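Attachment protein G3P (Enterobacteria phage Ike, PDB 4EO0) probably binds the N-pilus of the host bacterium from the tip of the filamentous phage, an early step of infection. Local coordinates at residues 13-18 and 94-99; 31-36 and 86-91; 43-48 and 78-83. All coordinates share one frame; numbering follows the deposited sequence. Where two conformers were deposited one is given.

Interaction 1: 13-18 and 94-99; sequences TGFAIS and SIRAQV
A single water is gripped by three side chains of the two strands: Thr13 OG1, Arg96 NH1 and Gln98 NE2 each lie 2.7 Å from its oxygen, and it accepts from both nitrogens. Thr13 and Gln98, a non-hydrogen-bonded pair, run side by side, while the water meets the Arg96 guanidinium at its edge. One face of the guanidinium meets Phe15, whose CE1 sits 3.6 Å from Arg96 CZ, over the centre of the group. The two planes are turned 72° apart, so the ring offers its edge to the flat cation and this is not a parallel stack. Phe15 CG points away from its own carbonyl carbon (chi1 -62°), standing the ring beside the extended arginine; Thr13 CG2 lies over one ring face, toward its rim. Beneath, Gly14 pairs with Ala97 and Ala16 with Ile95 through four backbone bonds, Ala16 N being 2.8 Å from Ile95 O. On this second face the small Ala16 and Ala97 let the strands lie close to helix 38-66, and the larger Ile95 packs on Leu41. The outer face mixes polar, aromatic and aliphatic side chains, where the water's bonds probably help fix the ends of Arg96 and Gln98; the other is apolar against the helix.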
# COMPACT_ATOMS: atom_id res chain seq x y z
N THR A 13 3.90 -0.84 2.08
CA THR A 13 3.81 -0.26 0.75
C THR A 13 3.28 -1.17 -0.33
O THR A 13 3.62 -2.35 -0.40
CB THR A 13 5.25 0.17 0.37
OG1 THR A 13 5.65 1.20 1.27
CG2 THR A 13 5.37 0.72 -1.09
N GLY A 14 2.54 -0.55 -1.24
CA GLY A 14 2.06 -1.14 -2.49
C GLY A 14 2.45 -0.21 -3.62
O GLY A 14 2.62 0.99 -3.39
N PHE A 15 2.58 -0.73 -4.83
CA PHE A 15 2.99 0.09 -5.97
C PHE A 15 2.01 0.06 -7.11
O PHE A 15 1.59 -1.03 -7.52
CB PHE A 15 4.36 -0.39 -6.52
CG PHE A 15 5.51 -0.28 -5.55
CD1 PHE A 15 6.23 0.90 -5.43
CD2 PHE A 15 5.89 -1.37 -4.77
CE1 PHE A 15 7.31 1.00 -4.54
CE2 PHE A 15 6.96 -1.27 -3.86
CZ PHE A 15 7.65 -0.08 -3.76
N ALA A 16 1.74 1.26 -7.70
CA ALA A 16 0.95 1.38 -8.94
C ALA A 16 2.00 1.70 -9.99
O ALA A 16 2.71 2.70 -9.86
CB ALA A 16 -0.06 2.52 -8.84
N ILE A 17 2.15 0.84 -11.00
CA ILE A 17 3.16 1.00 -12.05
C ILE A 17 2.52 1.45 -13.36
O ILE A 17 1.50 0.89 -13.76
CB ILE A 17 4.04 -0.30 -12.18
CG1 ILE A 17 4.86 -0.52 -10.89
CG2 ILE A 17 4.97 -0.27 -13.41
CD1 ILE A 17 4.84 -1.92 -10.38
N SER A 18 3.10 2.47 -14.02
CA SER A 18 2.56 2.98 -15.29
C SER A 18 2.56 1.96 -16.41
O SER A 18 3.44 1.10 -16.49
CB SER A 18 3.30 4.24 -15.75
OG SER A 18 4.62 3.94 -16.19
N SER A 94 5.84 5.45 -11.43
CA SER A 94 5.09 4.68 -10.44
C SER A 94 4.55 5.57 -9.33
O SER A 94 5.04 6.69 -9.15
CB SER A 94 5.97 3.59 -9.83
OG SER A 94 7.10 4.15 -9.19
N ILE A 95 3.59 5.04 -8.56
CA ILE A 95 3.03 5.71 -7.38
C ILE A 95 3.15 4.71 -6.25
O ILE A 95 2.81 3.54 -6.42
CB ILE A 95 1.56 6.17 -7.57
CG1 ILE A 95 1.49 7.35 -8.53
CG2 ILE A 95 0.89 6.55 -6.24
CD1 ILE A 95 0.08 7.72 -9.03
N ARG A 96 3.58 5.18 -5.07
CA ARG A 96 3.68 4.40 -3.85
C ARG A 96 2.42 4.67 -3.06
O ARG A 96 2.07 5.83 -2.88
CB ARG A 96 4.87 4.88 -3.03
CG ARG A 96 6.21 4.53 -3.62
CD ARG A 96 7.34 5.02 -2.74
NE ARG A 96 8.62 4.52 -3.26
CZ ARG A 96 9.24 3.45 -2.77
NH1 ARG A 96 8.74 2.80 -1.73
NH2 ARG A 96 10.38 3.04 -3.31
N ALA A 97 1.74 3.61 -2.62
CA ALA A 97 0.57 3.66 -1.73
C ALA A 97 1.11 3.18 -0.40
O ALA A 97 1.65 2.08 -0.31
CB ALA A 97 -0.52 2.70 -2.23
N GLN A 98 1.04 4.03 0.62
CA GLN A 98 1.51 3.67 1.95
C GLN A 98 0.35 3.57 2.91
O GLN A 98 -0.48 4.49 2.98
CB GLN A 98 2.54 4.67 2.50
CG GLN A 98 3.94 4.51 1.89
CD GLN A 98 4.90 5.58 2.29
OE1 GLN A 98 4.65 6.39 3.19
NE2 GLN A 98 6.07 5.56 1.68
N VAL A 99 0.26 2.45 3.64
CA VAL A 99 -0.75 2.29 4.68
C VAL A 99 -0.06 2.22 6.05
O VAL A 99 1.03 1.61 6.19
CB VAL A 99 -1.73 1.10 4.41
CG1 VAL A 99 -1.11 -0.27 4.74
CG2 VAL A 99 -3.05 1.29 5.20
O HOH W 1 6.93 3.39 0.23

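Interaction 2: 31-36 and 86-91; sequences VRKEVI and PGEKTE
Val35 and Glu88 stand side by side on one face of the two strands, pointing the same way, while Lys33 crosses Glu88 at about a right angle. The glutamate chain extends beyond CG along the valine: in the Val35 conformer described, one of two, Glu88 CG lies 3.8 Å from Val35 CG2 and the carboxylate continues past the same methyl, Glu88 OE2 3.6 Å from it. Lys33, bent at chi2 (-93°), lays its CD 3.8 Å from Glu88 OE1; the charged ends, with Lys33 NZ 4.5 Å from that oxygen, attract only at a distance beyond a salt bridge. On the other face Glu34 bends away, its carboxylate held by Thr20 and Ser18 of the adjoining strand; Glu34 CB packs 3.5 Å from Glu91 O. Lys89, on this same face, makes a cation-pi contact with Trp93. Gly87 N stands 2.9 Å from Ile36 O at an angle of 134°, a bent bond at the end of the ladder, where Pro86 CB also packs 3.3 Å from Ile36 O. Hydrogen-bonded pairs, Glu34-Lys89 and Ile36-Gly87, flanking the non-hydrogen-bonded Val35-Glu88 are typical of an antiparallel ladder; strand 87-89 pairs with strand 30-36, which itself pairs with strand 12-24 in an antiparallel hairpin.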
# COMPACT_ATOMS: atom_id res chain seq x y z
N VAL A 31 1.42 9.76 -30.49
CA VAL A 31 1.95 10.09 -29.17
C VAL A 31 1.97 8.86 -28.27
O VAL A 31 1.07 8.02 -28.33
CB VAL A 31 1.33 11.34 -28.50
CG1 VAL A 31 1.90 12.63 -29.09
CG2 VAL A 31 -0.19 11.33 -28.57
N ARG A 32 3.03 8.74 -27.46
CA ARG A 32 3.24 7.62 -26.55
C ARG A 32 3.09 8.15 -25.12
O ARG A 32 3.72 9.15 -24.77
CB ARG A 32 4.63 6.99 -26.79
CG ARG A 32 5.03 5.89 -25.80
CD ARG A 32 6.30 5.18 -26.22
NE ARG A 32 6.06 4.22 -27.30
CZ ARG A 32 6.95 3.32 -27.72
NH1 ARG A 32 8.15 3.25 -27.16
NH2 ARG A 32 6.64 2.49 -28.71
N LYS A 33 2.23 7.51 -24.31
CA LYS A 33 1.97 7.93 -22.92
C LYS A 33 2.15 6.79 -21.90
O LYS A 33 1.96 5.61 -22.25
CB LYS A 33 0.57 8.55 -22.78
CG LYS A 33 0.38 9.89 -23.50
CD LYS A 33 0.66 11.08 -22.59
CE LYS A 33 0.36 12.40 -23.26
NZ LYS A 33 0.47 13.53 -22.31
N GLU A 34 2.47 7.14 -20.65
CA GLU A 34 2.63 6.21 -19.52
C GLU A 34 1.52 6.55 -18.53
O GLU A 34 1.54 7.64 -17.96
CB GLU A 34 4.03 6.30 -18.91
CG GLU A 34 5.08 5.67 -19.81
CD GLU A 34 5.04 4.16 -19.95
OE1 GLU A 34 4.63 3.47 -18.98
OE2 GLU A 34 5.46 3.67 -21.02
N VAL A 35 0.54 5.63 -18.38
CA VAL A 35 -0.70 5.82 -17.62
C VAL A 35 -0.82 5.03 -16.29
O VAL A 35 -0.55 3.83 -16.25
CB VAL A 35 -1.93 5.56 -18.54
CG1 VAL A 35 -3.23 6.04 -17.90
CG2 VAL A 35 -1.75 6.21 -19.91
N ILE A 36 -1.31 5.72 -15.24
CA ILE A 36 -1.65 5.16 -13.95
C ILE A 36 -3.11 5.59 -13.73
O ILE A 36 -3.43 6.78 -13.86
CB ILE A 36 -0.74 5.56 -12.77
CG1 ILE A 36 0.72 5.14 -13.05
CG2 ILE A 36 -1.25 4.88 -11.49
CD1 ILE A 36 1.74 5.44 -11.95
N PRO A 86 -3.36 9.78 -10.13
CA PRO A 86 -3.45 9.06 -11.40
C PRO A 86 -3.36 10.05 -12.56
O PRO A 86 -3.73 11.23 -12.42
CB PRO A 86 -4.84 8.43 -11.36
CG PRO A 86 -5.57 9.14 -10.36
CD PRO A 86 -4.62 9.64 -9.36
N GLY A 87 -2.80 9.60 -13.66
CA GLY A 87 -2.64 10.43 -14.85
C GLY A 87 -1.73 9.83 -15.89
O GLY A 87 -1.44 8.63 -15.85
N GLU A 88 -1.26 10.67 -16.80
CA GLU A 88 -0.40 10.28 -17.92
C GLU A 88 0.89 11.08 -17.90
O GLU A 88 0.90 12.26 -17.53
CB GLU A 88 -1.13 10.49 -19.25
CG GLU A 88 -2.52 9.88 -19.32
CD GLU A 88 -3.17 9.80 -20.69
OE1 GLU A 88 -2.94 10.71 -21.52
OE2 GLU A 88 -3.96 8.86 -20.91
N LYS A 89 1.98 10.43 -18.32
CA LYS A 89 3.30 11.05 -18.40
C LYS A 89 4.09 10.58 -19.63
O LYS A 89 3.79 9.54 -20.20
CB LYS A 89 4.10 10.78 -17.13
CG LYS A 89 3.51 11.44 -15.90
CD LYS A 89 4.55 11.56 -14.80
CE LYS A 89 3.92 12.06 -13.52
NZ LYS A 89 4.84 11.91 -12.36
N THR A 90 5.08 11.37 -20.02
CA THR A 90 5.97 11.04 -21.13
C THR A 90 6.79 9.78 -20.85
O THR A 90 6.98 8.94 -21.73
CB THR A 90 6.96 12.18 -21.42
OG1 THR A 90 6.24 13.36 -21.83
CG2 THR A 90 7.94 11.79 -22.52
N GLU A 91 7.25 9.66 -19.62
CA GLU A 91 8.20 8.63 -19.23
C GLU A 91 7.57 7.69 -18.21
O GLU A 91 6.68 8.08 -17.48
CB GLU A 91 9.44 9.27 -18.62
CG GLU A 91 10.30 10.02 -19.62
CD GLU A 91 10.95 9.08 -20.60
OE1 GLU A 91 12.02 8.54 -20.27
OE2 GLU A 91 10.39 8.88 -21.69

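Interaction 3: 43-48 and 78-83; sequences TACNDA and DTCVYN
Cys45 and Cys80 join helix 38-66 to segment 78-83 by a disulfide, and they contribute most of the surface buried here, with Tyr82 next. The sulfurs, Cys45 SG and Cys80 SG, are 2.0 Å apart, and the torsion about their bond is 91°, close to the value near 90° at which the sulfur lone pairs repel each other least; the link therefore shows no sign of twist strain. The two ends reach it differently. On the helix, Cys45 SG is anti to the backbone N (chi1 -170°), carrying the sulfur out from the helix toward the facing chain, whereas Cys80 SG turns away from its carbonyl carbon. Both side chains leave the backbone toward the opposite segment, so a short one from each is enough to span the gap between backbones, Cys45 CA and Cys80 CA lying 5.8 Å apart. Tyr82 comes in beside the bridge with its hydroxyl end: Tyr82 OH is 3.3 Å from Cys45 CB, and the ring approaches that carbon obliquely. Three residues on from Cys45, Ala48 adds its methyl, Ala48 CB lying 4.2 Å from Cys80 SG; a side chain this small suits a helix face packed close against the bridge. Val99 of strand 94-106 touches Cys80, and Ala97 touches both Ala44 and Tyr82, which places the disulfide between helix and sheet. Both cysteines are buried, with Ala48, Val99 and the hydroxyl end of Tyr82 nearby. The two segments are thus joined covalently, with van der Waals contacts beside the bond, and Lys49 of the same helix adds a hydrogen bond to Asp78 O. The disulfide therefore limits how far helix and segment can separate.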
# COMPACT_ATOMS: atom_id res chain seq x y z
N THR A 43 -5.73 -0.76 -6.01
CA THR A 43 -5.03 -2.05 -6.00
C THR A 43 -3.75 -1.93 -5.23
O THR A 43 -3.46 -2.81 -4.41
CB THR A 43 -4.84 -2.55 -7.43
OG1 THR A 43 -6.14 -2.72 -7.98
CG2 THR A 43 -4.07 -3.89 -7.51
N ALA A 44 -2.96 -0.86 -5.48
CA ALA A 44 -1.70 -0.62 -4.79
C ALA A 44 -1.93 -0.48 -3.27
O ALA A 44 -1.16 -1.04 -2.50
CB ALA A 44 -1.03 0.62 -5.35
N CYS A 45 -3.03 0.19 -2.86
CA CYS A 45 -3.38 0.33 -1.44
C CYS A 45 -3.78 -1.03 -0.83
O CYS A 45 -3.40 -1.32 0.30
CB CYS A 45 -4.47 1.38 -1.23
SG CYS A 45 -4.74 1.80 0.52
N ASN A 46 -4.49 -1.87 -1.60
CA ASN A 46 -4.83 -3.23 -1.14
C ASN A 46 -3.58 -4.05 -0.97
O ASN A 46 -3.51 -4.84 -0.04
CB ASN A 46 -5.78 -3.89 -2.13
CG ASN A 46 -7.14 -3.26 -2.12
OD1 ASN A 46 -7.58 -2.66 -1.13
ND2 ASN A 46 -7.86 -3.43 -3.21
N ASP A 47 -2.58 -3.86 -1.85
CA ASP A 47 -1.30 -4.55 -1.74
C ASP A 47 -0.58 -4.14 -0.46
O ASP A 47 -0.03 -4.98 0.24
CB ASP A 47 -0.40 -4.27 -2.97
CG ASP A 47 -0.73 -4.98 -4.28
OD1 ASP A 47 -1.65 -5.84 -4.28
OD2 ASP A 47 -0.08 -4.69 -5.29
N ALA A 48 -0.62 -2.84 -0.15
CA ALA A 48 0.01 -2.25 1.07
C ALA A 48 -0.61 -2.91 2.33
O ALA A 48 0.12 -3.32 3.26
CB ALA A 48 -0.23 -0.72 1.08
N ASP A 78 -7.56 2.86 7.19
CA ASP A 78 -8.67 2.62 6.25
C ASP A 78 -8.27 2.96 4.82
O ASP A 78 -8.65 2.26 3.88
CB ASP A 78 -9.90 3.45 6.66
CG ASP A 78 -10.43 3.12 8.06
OD1 ASP A 78 -10.34 1.95 8.46
OD2 ASP A 78 -11.00 4.03 8.70
N THR A 79 -7.50 4.02 4.67
CA THR A 79 -7.07 4.55 3.37
C THR A 79 -5.56 4.78 3.38
O THR A 79 -4.95 4.95 4.44
CB THR A 79 -7.84 5.84 3.02
OG1 THR A 79 -7.60 6.83 4.03
CG2 THR A 79 -9.36 5.61 2.82
N CYS A 80 -4.98 4.82 2.19
CA CYS A 80 -3.56 5.04 2.02
C CYS A 80 -3.28 6.50 1.82
O CYS A 80 -4.20 7.27 1.53
CB CYS A 80 -3.03 4.24 0.84
SG CYS A 80 -2.93 2.47 1.14
N VAL A 81 -1.98 6.85 1.92
CA VAL A 81 -1.40 8.14 1.53
C VAL A 81 -0.54 7.79 0.32
O VAL A 81 0.24 6.83 0.36
CB VAL A 81 -0.60 8.85 2.64
CG1 VAL A 81 0.10 10.11 2.09
CG2 VAL A 81 -1.50 9.18 3.81
N TYR A 82 -0.69 8.57 -0.75
CA TYR A 82 0.01 8.36 -2.02
C TYR A 82 0.99 9.45 -2.31
O TYR A 82 0.81 10.58 -1.84
CB TYR A 82 -0.99 8.27 -3.19
CG TYR A 82 -2.09 7.26 -2.98
CD1 TYR A 82 -3.23 7.57 -2.23
CD2 TYR A 82 -1.98 5.96 -3.48
CE1 TYR A 82 -4.23 6.63 -2.00
CE2 TYR A 82 -2.98 5.01 -3.26
CZ TYR A 82 -4.09 5.34 -2.50
OH TYR A 82 -5.09 4.43 -2.30
N ASN A 83 2.01 9.16 -3.12
CA ASN A 83 2.99 10.18 -3.54
C ASN A 83 2.72 10.69 -4.97
O ASN A 83 3.61 11.24 -5.62
CB ASN A 83 4.43 9.67 -3.38
CG ASN A 83 4.83 8.61 -4.38
OD1 ASN A 83 4.01 8.02 -5.08
ND2 ASN A 83 6.11 8.34 -4.49

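The three contacts share one antiparallel sheet and nest along the chain: interaction 3 lies within the loop closed by interaction 2, which lies within that closed by interaction 1. Interactions 1 and 3 are close, their centres about 7 Å apart, and meet where strand 81-82 pairs with strand 94-106, as in the bond from Gln98 N to Val81 O. Interaction 2 lies farther along the elongated domain, its centre about 16 Å from that of interaction 1 and 20 Å from that of interaction 3; Ser18 and Glu34 connect it to the former. Helix 38-66, bonded covalently in interaction 3, also lies under the strands of interaction 1, so sheet and helix form one continuous pilus-binding domain.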